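PDB 2G0D: nisin biosynthesis protein nisC from Lactococcus lactis subsp. lactis, which acts as the nisin cyclase, forming the thioether rings of this lantibiotic peptide in a zinc-containing active site. Local coordinates for residues K10-W15 and L42-L47; E351-N356 and I380-K385; Y74-G79 and A86-S91. All blocks are in the same frame, centred on the assembly; numbering follows the deposited sequence.

Contact 1: K10-W15 and L42-L47; sequences KIIAQW and LMLAEL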
loop_
_atom_site.group_PDB
_atom_site.type_symbol
_atom_site.label_atom_id
_atom_site.label_comp_id
_atom_site.label_asym_id
_atom_site.label_seq_id
_atom_site.Cartn_x
_atom_site.Cartn_y
_atom_site.Cartn_z
ATOM N N LYS A 10 21.857 3.715 -14.090
ATOM C CA LYS A 10 22.377 2.447 -13.621
ATOM C C LYS A 10 21.261 1.423 -13.443
ATOM O O LYS A 10 21.451 0.247 -13.788
ATOM C CB LYS A 10 23.287 2.605 -12.380
ATOM C CG LYS A 10 22.670 2.312 -11.018
ATOM C CD LYS A 10 23.741 2.409 -9.880
ATOM C CE LYS A 10 24.321 1.035 -9.491
ATOM N NZ LYS A 10 25.293 1.102 -8.336
ATOM N N ILE A 11 20.094 1.872 -12.944
ATOM C CA ILE A 11 18.941 0.985 -12.774
ATOM C C ILE A 11 18.491 0.458 -14.127
ATOM O O ILE A 11 18.180 -0.732 -14.264
ATOM C CB ILE A 11 17.742 1.657 -12.035
ATOM C CG1 ILE A 11 18.110 2.037 -10.597
ATOM C CG2 ILE A 11 16.511 0.741 -12.029
ATOM C CD1 ILE A 11 17.180 3.103 -9.985
ATOM N N ILE A 12 18.460 1.334 -15.127
ATOM C CA ILE A 12 18.088 0.903 -16.467
ATOM C C ILE A 12 19.069 -0.160 -16.999
ATOM O O ILE A 12 18.633 -1.171 -17.552
ATOM C CB ILE A 12 17.979 2.083 -17.468
ATOM C CG1 ILE A 12 16.843 3.038 -17.067
ATOM C CG2 ILE A 12 17.734 1.545 -18.894
ATOM C CD1 ILE A 12 16.951 4.424 -17.695
ATOM N N ALA A 13 20.374 0.066 -16.808
ATOM C CA ALA A 13 21.425 -0.904 -17.189
ATOM C C ALA A 13 21.257 -2.279 -16.514
ATOM O O ALA A 13 21.479 -3.315 -17.134
ATOM C CB ALA A 13 22.824 -0.334 -16.891
ATOM N N GLN A 14 20.857 -2.281 -15.250
ATOM C CA GLN A 14 20.596 -3.517 -14.530
ATOM C C GLN A 14 19.420 -4.270 -15.160
ATOM O O GLN A 14 19.478 -5.498 -15.368
ATOM C CB GLN A 14 20.335 -3.228 -13.043
ATOM C CG GLN A 14 21.575 -2.677 -12.320
ATOM C CD GLN A 14 21.360 -2.434 -10.832
ATOM O OE1 GLN A 14 21.039 -3.361 -10.078
ATOM N NE2 GLN A 14 21.555 -1.185 -10.398
ATOM N N TRP A 15 18.373 -3.531 -15.507
ATOM C CA TRP A 15 17.195 -4.160 -16.072
ATOM C C TRP A 15 17.303 -4.482 -17.551
ATOM O O TRP A 15 16.663 -5.411 -18.013
ATOM C CB TRP A 15 15.922 -3.375 -15.713
ATOM C CG TRP A 15 15.550 -3.636 -14.299
ATOM C CD1 TRP A 15 15.808 -2.841 -13.221
ATOM C CD2 TRP A 15 14.912 -4.814 -13.792
ATOM N NE1 TRP A 15 15.344 -3.436 -12.075
ATOM C CE2 TRP A 15 14.787 -4.650 -12.399
ATOM C CE3 TRP A 15 14.432 -5.999 -14.387
ATOM C CZ2 TRP A 15 14.188 -5.628 -11.575
ATOM C CZ3 TRP A 15 13.831 -6.963 -13.571
ATOM C CH2 TRP A 15 13.714 -6.767 -12.181
ATOM N N LEU A 42 7.067 2.407 -13.218
ATOM C CA LEU A 42 6.509 3.580 -12.482
ATOM C C LEU A 42 7.517 4.683 -12.235
ATOM O O LEU A 42 7.235 5.853 -12.498
ATOM C CB LEU A 42 5.805 3.190 -11.182
ATOM C CG LEU A 42 4.487 2.444 -11.437
ATOM C CD1 LEU A 42 3.972 1.760 -10.181
ATOM C CD2 LEU A 42 3.421 3.413 -12.007
ATOM N N MET A 43 8.705 4.304 -11.782
ATOM C CA MET A 43 9.761 5.272 -11.509
ATOM C C MET A 43 10.153 6.048 -12.768
ATOM O O MET A 43 10.299 7.254 -12.720
ATOM C CB MET A 43 10.983 4.586 -10.914
ATOM C CG MET A 43 12.217 5.517 -10.897
ATOM S SD MET A 43 13.779 4.656 -10.793
ATOM C CE MET A 43 13.901 3.985 -12.433
ATOM N N LEU A 44 10.320 5.348 -13.879
ATOM C CA LEU A 44 10.753 5.954 -15.149
ATOM C C LEU A 44 9.661 6.833 -15.742
ATOM O O LEU A 44 9.944 7.883 -16.323
ATOM C CB LEU A 44 11.137 4.867 -16.169
ATOM C CG LEU A 44 12.446 4.078 -16.033
ATOM C CD1 LEU A 44 12.538 2.982 -17.106
ATOM C CD2 LEU A 44 13.655 4.974 -16.126
ATOM N N ALA A 45 8.412 6.382 -15.581
ATOM C CA ALA A 45 7.254 7.061 -16.145
ATOM C C ALA A 45 7.051 8.400 -15.494
ATOM O O ALA A 45 6.633 9.347 -16.135
ATOM C CB ALA A 45 6.010 6.199 -16.011
ATOM N N GLU A 46 7.361 8.468 -14.207
ATOM C CA GLU A 46 7.313 9.704 -13.449
ATOM C C GLU A 46 8.403 10.715 -13.797
ATOM O O GLU A 46 8.464 11.794 -13.206
ATOM C CB GLU A 46 7.404 9.397 -11.964
ATOM C CG GLU A 46 6.122 8.904 -11.371
ATOM C CD GLU A 46 4.947 9.868 -11.514
ATOM O OE1 GLU A 46 5.149 11.016 -11.984
ATOM O OE2 GLU A 46 3.816 9.448 -11.155
ATOM N N LEU A 47 9.268 10.367 -14.736
ATOM C CA LEU A 47 10.392 11.222 -15.088
ATOM C C LEU A 47 10.168 11.875 -16.444
ATOM O O LEU A 47 11.109 12.380 -17.046
ATOM C CB LEU A 47 11.684 10.412 -15.090
ATOM C CG LEU A 47 12.123 9.774 -13.772
ATOM C CD1 LEU A 47 13.455 9.059 -14.000
ATOM C CD2 LEU A 47 12.273 10.835 -12.693
#

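Contact 2: E351-N356 and I380-K385; sequences EEFNVN and ILVLSK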
loop_
_atom_site.group_PDB
_atom_site.type_symbol
_atom_site.label_atom_id
_atom_site.label_comp_id
_atom_site.label_asym_id
_atom_site.label_seq_id
_atom_site.Cartn_x
_atom_site.Cartn_y
_atom_site.Cartn_z
ATOM N N GLU A 351 11.253 19.172 4.282
ATOM C CA GLU A 351 12.401 20.026 3.872
ATOM C C GLU A 351 13.736 19.347 4.170
ATOM O O GLU A 351 14.612 19.282 3.315
ATOM C CB GLU A 351 12.350 21.424 4.525
ATOM C CG GLU A 351 11.146 22.309 4.086
ATOM C CD GLU A 351 10.906 23.548 5.011
ATOM O OE1 GLU A 351 11.722 24.507 4.961
ATOM O OE2 GLU A 351 9.891 23.568 5.768
ATOM N N GLU A 352 13.869 18.807 5.374
ATOM C CA GLU A 352 15.115 18.163 5.800
ATOM C C GLU A 352 15.466 16.925 4.956
ATOM O O GLU A 352 16.628 16.723 4.590
ATOM C CB GLU A 352 15.041 17.858 7.301
ATOM C CG GLU A 352 15.729 16.582 7.781
ATOM C CD GLU A 352 15.585 16.363 9.303
ATOM O OE1 GLU A 352 14.430 16.161 9.808
ATOM O OE2 GLU A 352 16.652 16.403 9.973
ATOM N N PHE A 353 14.450 16.129 4.625
ATOM C CA PHE A 353 14.604 14.969 3.735
ATOM C C PHE A 353 15.093 15.385 2.344
ATOM O O PHE A 353 15.945 14.722 1.746
ATOM C CB PHE A 353 13.270 14.243 3.638
ATOM C CG PHE A 353 13.230 13.091 2.642
ATOM C CD1 PHE A 353 13.569 11.794 3.036
ATOM C CD2 PHE A 353 12.773 13.291 1.324
ATOM C CE1 PHE A 353 13.463 10.719 2.142
ATOM C CE2 PHE A 353 12.676 12.212 0.421
ATOM C CZ PHE A 353 13.020 10.935 0.830
ATOM N N ASN A 354 14.551 16.476 1.824
ATOM C CA ASN A 354 14.947 16.904 0.500
ATOM C C ASN A 354 16.323 17.552 0.477
ATOM O O ASN A 354 17.050 17.392 -0.496
ATOM C CB ASN A 354 13.876 17.784 -0.118
ATOM C CG ASN A 354 12.648 16.971 -0.519
ATOM O OD1 ASN A 354 11.633 16.982 0.168
ATOM N ND2 ASN A 354 12.771 16.214 -1.592
ATOM N N VAL A 355 16.693 18.228 1.566
ATOM C CA VAL A 355 18.057 18.758 1.718
ATOM C C VAL A 355 19.062 17.601 1.726
ATOM O O VAL A 355 20.109 17.686 1.087
ATOM C CB VAL A 355 18.197 19.654 2.977
ATOM C CG1 VAL A 355 19.678 19.900 3.348
ATOM C CG2 VAL A 355 17.502 20.972 2.743
ATOM N N ASN A 356 18.702 16.510 2.406
ATOM C CA ASN A 356 19.569 15.339 2.553
ATOM C C ASN A 356 19.550 14.346 1.386
ATOM O O ASN A 356 20.054 13.232 1.531
ATOM C CB ASN A 356 19.226 14.604 3.862
ATOM C CG ASN A 356 19.618 15.413 5.113
ATOM O OD1 ASN A 356 20.565 16.191 5.077
ATOM N ND2 ASN A 356 18.880 15.231 6.212
ATOM N N ILE A 380 13.586 6.978 -5.139
ATOM C CA ILE A 380 13.658 7.890 -6.283
ATOM C C ILE A 380 12.265 8.427 -6.626
ATOM O O ILE A 380 12.126 9.607 -6.919
ATOM C CB ILE A 380 14.320 7.217 -7.523
ATOM C CG1 ILE A 380 15.806 6.995 -7.240
ATOM C CG2 ILE A 380 14.121 8.041 -8.793
ATOM C CD1 ILE A 380 16.513 5.979 -8.163
ATOM N N LEU A 381 11.248 7.564 -6.588
ATOM C CA LEU A 381 9.880 8.019 -6.823
ATOM C C LEU A 381 9.486 9.128 -5.859
ATOM O O LEU A 381 8.957 10.153 -6.283
ATOM C CB LEU A 381 8.866 6.869 -6.718
ATOM C CG LEU A 381 8.548 6.174 -8.054
ATOM C CD1 LEU A 381 8.082 4.732 -7.802
ATOM C CD2 LEU A 381 7.499 6.949 -8.818
ATOM N N VAL A 382 9.718 8.905 -4.566
ATOM C CA VAL A 382 9.447 9.908 -3.540
ATOM C C VAL A 382 10.168 11.204 -3.880
ATOM O O VAL A 382 9.547 12.272 -3.923
ATOM C CB VAL A 382 9.857 9.422 -2.120
ATOM C CG1 VAL A 382 9.573 10.490 -1.062
ATOM C CG2 VAL A 382 9.126 8.120 -1.724
ATOM N N LEU A 383 11.478 11.114 -4.127
ATOM C CA LEU A 383 12.306 12.298 -4.320
ATOM C C LEU A 383 11.859 12.998 -5.577
ATOM O O LEU A 383 11.869 14.205 -5.647
ATOM C CB LEU A 383 13.805 11.912 -4.425
ATOM C CG LEU A 383 14.538 11.527 -3.120
ATOM C CD1 LEU A 383 15.852 10.807 -3.417
ATOM C CD2 LEU A 383 14.836 12.827 -2.379
ATOM N N SER A 384 11.455 12.231 -6.579
ATOM C CA SER A 384 11.108 12.833 -7.857
ATOM C C SER A 384 9.824 13.687 -7.783
ATOM O O SER A 384 9.721 14.667 -8.489
ATOM C CB SER A 384 11.032 11.767 -8.966
ATOM O OG SER A 384 9.863 10.965 -8.828
ATOM N N LYS A 385 8.859 13.313 -6.935
ATOM C CA LYS A 385 7.598 14.079 -6.840
ATOM C C LYS A 385 7.685 15.299 -5.963
ATOM O O LYS A 385 6.822 16.177 -6.043
ATOM C CB LYS A 385 6.382 13.191 -6.536
ATOM C CG LYS A 385 6.213 12.028 -7.568
ATOM C CD LYS A 385 5.819 12.521 -8.993
ATOM C CE LYS A 385 7.015 12.915 -9.871
ATOM N NZ LYS A 385 6.543 13.267 -11.223
#

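Contact 3: Y74-G79 and A86-S91; sequences YGLLTG and AGIALS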
loop_
_atom_site.group_PDB
_atom_site.type_symbol
_atom_site.label_atom_id
_atom_site.label_comp_id
_atom_site.label_asym_id
_atom_site.label_seq_id
_atom_site.Cartn_x
_atom_site.Cartn_y
_atom_site.Cartn_z
ATOM N N TYR A 74 3.875 -18.015 -19.423
ATOM C CA TYR A 74 3.782 -18.625 -18.092
ATOM C C TYR A 74 2.461 -18.395 -17.383
ATOM O O TYR A 74 2.129 -19.108 -16.440
ATOM C CB TYR A 74 4.938 -18.166 -17.197
ATOM C CG TYR A 74 6.298 -18.620 -17.686
ATOM C CD1 TYR A 74 6.733 -19.931 -17.478
ATOM C CD2 TYR A 74 7.146 -17.743 -18.366
ATOM C CE1 TYR A 74 7.981 -20.356 -17.926
ATOM C CE2 TYR A 74 8.394 -18.156 -18.822
ATOM C CZ TYR A 74 8.808 -19.464 -18.599
ATOM O OH TYR A 74 10.051 -19.887 -19.044
ATOM N N GLY A 75 1.706 -17.407 -17.842
ATOM C CA GLY A 75 0.484 -17.001 -17.163
ATOM C C GLY A 75 0.782 -16.260 -15.870
ATOM O O GLY A 75 1.940 -15.897 -15.577
ATOM N N LEU A 76 -0.266 -16.033 -15.091
ATOM C CA LEU A 76 -0.114 -15.501 -13.745
ATOM C C LEU A 76 -0.729 -16.486 -12.797
ATOM O O LEU A 76 -1.671 -17.196 -13.154
ATOM C CB LEU A 76 -0.858 -14.181 -13.590
ATOM C CG LEU A 76 -0.181 -12.907 -14.059
ATOM C CD1 LEU A 76 -1.225 -11.843 -14.205
ATOM C CD2 LEU A 76 0.889 -12.475 -13.066
ATOM N N LEU A 77 -0.218 -16.516 -11.580
ATOM C CA LEU A 77 -0.878 -17.272 -10.535
ATOM C C LEU A 77 -1.672 -16.370 -9.577
ATOM O O LEU A 77 -2.437 -16.874 -8.749
ATOM C CB LEU A 77 0.123 -18.171 -9.799
ATOM C CG LEU A 77 0.737 -19.302 -10.646
ATOM C CD1 LEU A 77 1.791 -20.078 -9.842
ATOM C CD2 LEU A 77 -0.322 -20.255 -11.223
ATOM N N THR A 78 -1.518 -15.048 -9.706
ATOM C CA THR A 78 -2.172 -14.128 -8.771
ATOM C C THR A 78 -2.616 -12.769 -9.338
ATOM O O THR A 78 -1.952 -12.190 -10.189
ATOM C CB THR A 78 -1.348 -13.944 -7.476
ATOM O OG1 THR A 78 -2.088 -13.149 -6.540
ATOM C CG2 THR A 78 -0.010 -13.272 -7.760
ATOM N N GLY A 79 -3.762 -12.291 -8.872
ATOM C CA GLY A 79 -4.254 -10.985 -9.283
ATOM C C GLY A 79 -3.782 -9.866 -8.353
ATOM O O GLY A 79 -4.226 -8.755 -8.479
ATOM N N ALA A 86 -2.844 -6.896 -10.666
ATOM C CA ALA A 86 -3.207 -5.512 -10.282
ATOM C C ALA A 86 -1.985 -4.584 -10.208
ATOM O O ALA A 86 -2.070 -3.416 -10.611
ATOM C CB ALA A 86 -4.037 -5.464 -8.980
ATOM N N GLY A 87 -0.845 -5.099 -9.740
ATOM C CA GLY A 87 0.409 -4.299 -9.748
ATOM C C GLY A 87 0.930 -4.016 -11.153
ATOM O O GLY A 87 1.404 -2.914 -11.445
ATOM N N ILE A 88 0.845 -5.005 -12.035
ATOM C CA ILE A 88 1.240 -4.815 -13.424
ATOM C C ILE A 88 0.325 -3.807 -14.111
ATOM O O ILE A 88 0.806 -2.883 -14.795
ATOM C CB ILE A 88 1.252 -6.154 -14.217
ATOM C CG1 ILE A 88 2.211 -7.161 -13.562
ATOM C CG2 ILE A 88 1.632 -5.896 -15.672
ATOM C CD1 ILE A 88 2.100 -8.604 -14.102
ATOM N N ALA A 89 -0.990 -3.968 -13.919
ATOM C CA ALA A 89 -1.965 -3.014 -14.462
ATOM C C ALA A 89 -1.782 -1.605 -13.907
ATOM O O ALA A 89 -1.849 -0.640 -14.672
ATOM C CB ALA A 89 -3.396 -3.503 -14.253
ATOM N N LEU A 90 -1.581 -1.471 -12.593
ATOM C CA LEU A 90 -1.313 -0.153 -12.020
ATOM C C LEU A 90 -0.118 0.521 -12.689
ATOM O O LEU A 90 -0.162 1.742 -12.981
ATOM C CB LEU A 90 -1.058 -0.226 -10.494
ATOM C CG LEU A 90 -0.908 1.130 -9.762
ATOM C CD1 LEU A 90 -2.233 1.853 -9.729
ATOM C CD2 LEU A 90 -0.373 0.917 -8.375
ATOM N N SER A 91 0.947 -0.262 -12.944
ATOM C CA SER A 91 2.190 0.299 -13.476
ATOM C C SER A 91 2.043 0.915 -14.892
ATOM O O SER A 91 2.846 1.797 -15.292
ATOM C CB SER A 91 3.325 -0.723 -13.409
ATOM O OG SER A 91 3.217 -1.741 -14.407
#

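Contact 1: K10-W15 and L42-L47
Met43 meets Ile11 tip to tip, its sulfur SD 3.8 Å from Ile11 CD1. The Met43 chain leaves its helix with CG anti to the backbone N (chi1 168°), runs on nearly extended, and bends at its last torsion. That bend carries the methyl CE beyond the sulfur to the CG2 side of the isoleucine, 4.2 Å from Ile11 CG2 and equally far from Ile11 CD1. Beside this pair, Ile12 and Leu44 cross obliquely. One methyl of Leu44, CD2, does the touching, lying 3.7 Å from Ile12 CD1 and 3.8 Å from Ile12 CG1, so that it rests along the longer branch of the isoleucine. Helix 3-20 of the outer layer of the alpha toroid is thus joined to helix 37-45 of the inner layer. Other helices enclose the seam: Ile376 and Ile380 pack on Ile11, while Tyr56 and Tyr63 pack on Ile12. The CA atoms of Ile12 and Leu44 are 9.0 Å apart, a gap spanned by side chains alone. With all four residues buried and apolar, the two segments are held by shape and the exclusion of water, without directional bonds.

Contact 2: E351-N356 and I380-K385
The ring of Phe353 reaches two neighbours on helix 376-387 through CE2 and the adjoining CZ. CE2 lies 3.6 Å from Leu383 CD2 and 3.8 Å from Val382 CG1; CZ is 4.0 Å from the same Val382 CG1. Both methyls approach the ring obliquely. The torsions explain the meeting: Phe353 carries CG anti to its backbone N (chi1 174°), extending the ring towards the other helix, and Val382 places CG1 likewise, crossing the phenylalanine at about a right angle. In Leu383, CG is anti to the carbonyl carbon (chi1 -75°) and CD1 continues the extended chain, so CD2 is the branch that turns to Phe353 CE2. In the alpha toroid this is a junction of layers, outer helix 347-355 against inner helix 376-387; the axes of segments 351-355 and 380-385 approach to 11.0 Å, with 109° between their N-to-C directions. Tyr327 and Ile331 of helix 327-341 and Ile360 of helix 357-362 also pack on Phe353. The Asn354 side chain runs alongside Leu383, counter to it. Ser384 folds its hydroxyl back, OG donating to Leu381 O at 2.8 Å; that carbonyl also accepts from Lys385 N, the two donors arriving from the same face of its plane.

Contact 3: Y74-G79 and A86-S91
Leu76 overlaps the end of Ile88, the two side chains lying side by side with their directions reversed. The contact is a light one, methyl against methyl, with Leu76 CD2 4.2 Å from Ile88 CD1. Ile88 keeps CG1 anti to its carbonyl carbon and extends the branch from there (chi2 169°), which brings CD1 out from the helix to the loop. Tyr112 of helix 100-122 packs on Leu76, and Pro38 of helix 37-45 packs on Ile88, so the pair sits among neighbouring helices of the barrel.

The second link is polar and made by backbone. Ala86 N donates to Gly79 O at 3.2 Å, with an N-H...O angle of 152°. The donor stands above the carbonyl plane, 63° out of it, and so does not follow a lone pair. The methyl of Ala86 lies against the same oxygen, Ala86 CB being 3.3 Å from Gly79 O.

In the alpha toroid these residues form a connection from an outer helix to an inner one: helix 53-74 ends at Tyr74, Gly75, with positive phi, turns the chain away, and the loop then runs inward to helix 85-92. Ala86 lies in the first turn of that helix, where amides lack acceptors within the helix; Gly79 O serves this buried N-H. Beside this bond, Thr78 and Ala85 are joined by backbone hydrogen bonding, and Thr78 OG1 is hydrogen-bonded to Ser80 N. Further along the helix, Ser91 OG donates to Ile88 O at 2.7 Å.

How the contacts relate
From the N terminus, contact 1 closes first, joining outer helix 3-20 to inner helix 37-45 across 26 residues. Contact 3 comes next and closes over the six residues between its segments, in the connection from helix 53-74 to helix 85-92. Contact 2 closes late, over 23 residues. The three stand in series, neither nested nor crossed. In space, contact 1 is the middle one: it meets contact 2 through the salt bridge of Glu46 with Lys385 and the packing of Met43 on Leu381, and contact 3 through Leu42 against Ser91. The start of the toroid is thereby tied to its C-terminal part, while contacts 2 and 3, their centres about 29 Å apart, do not touch.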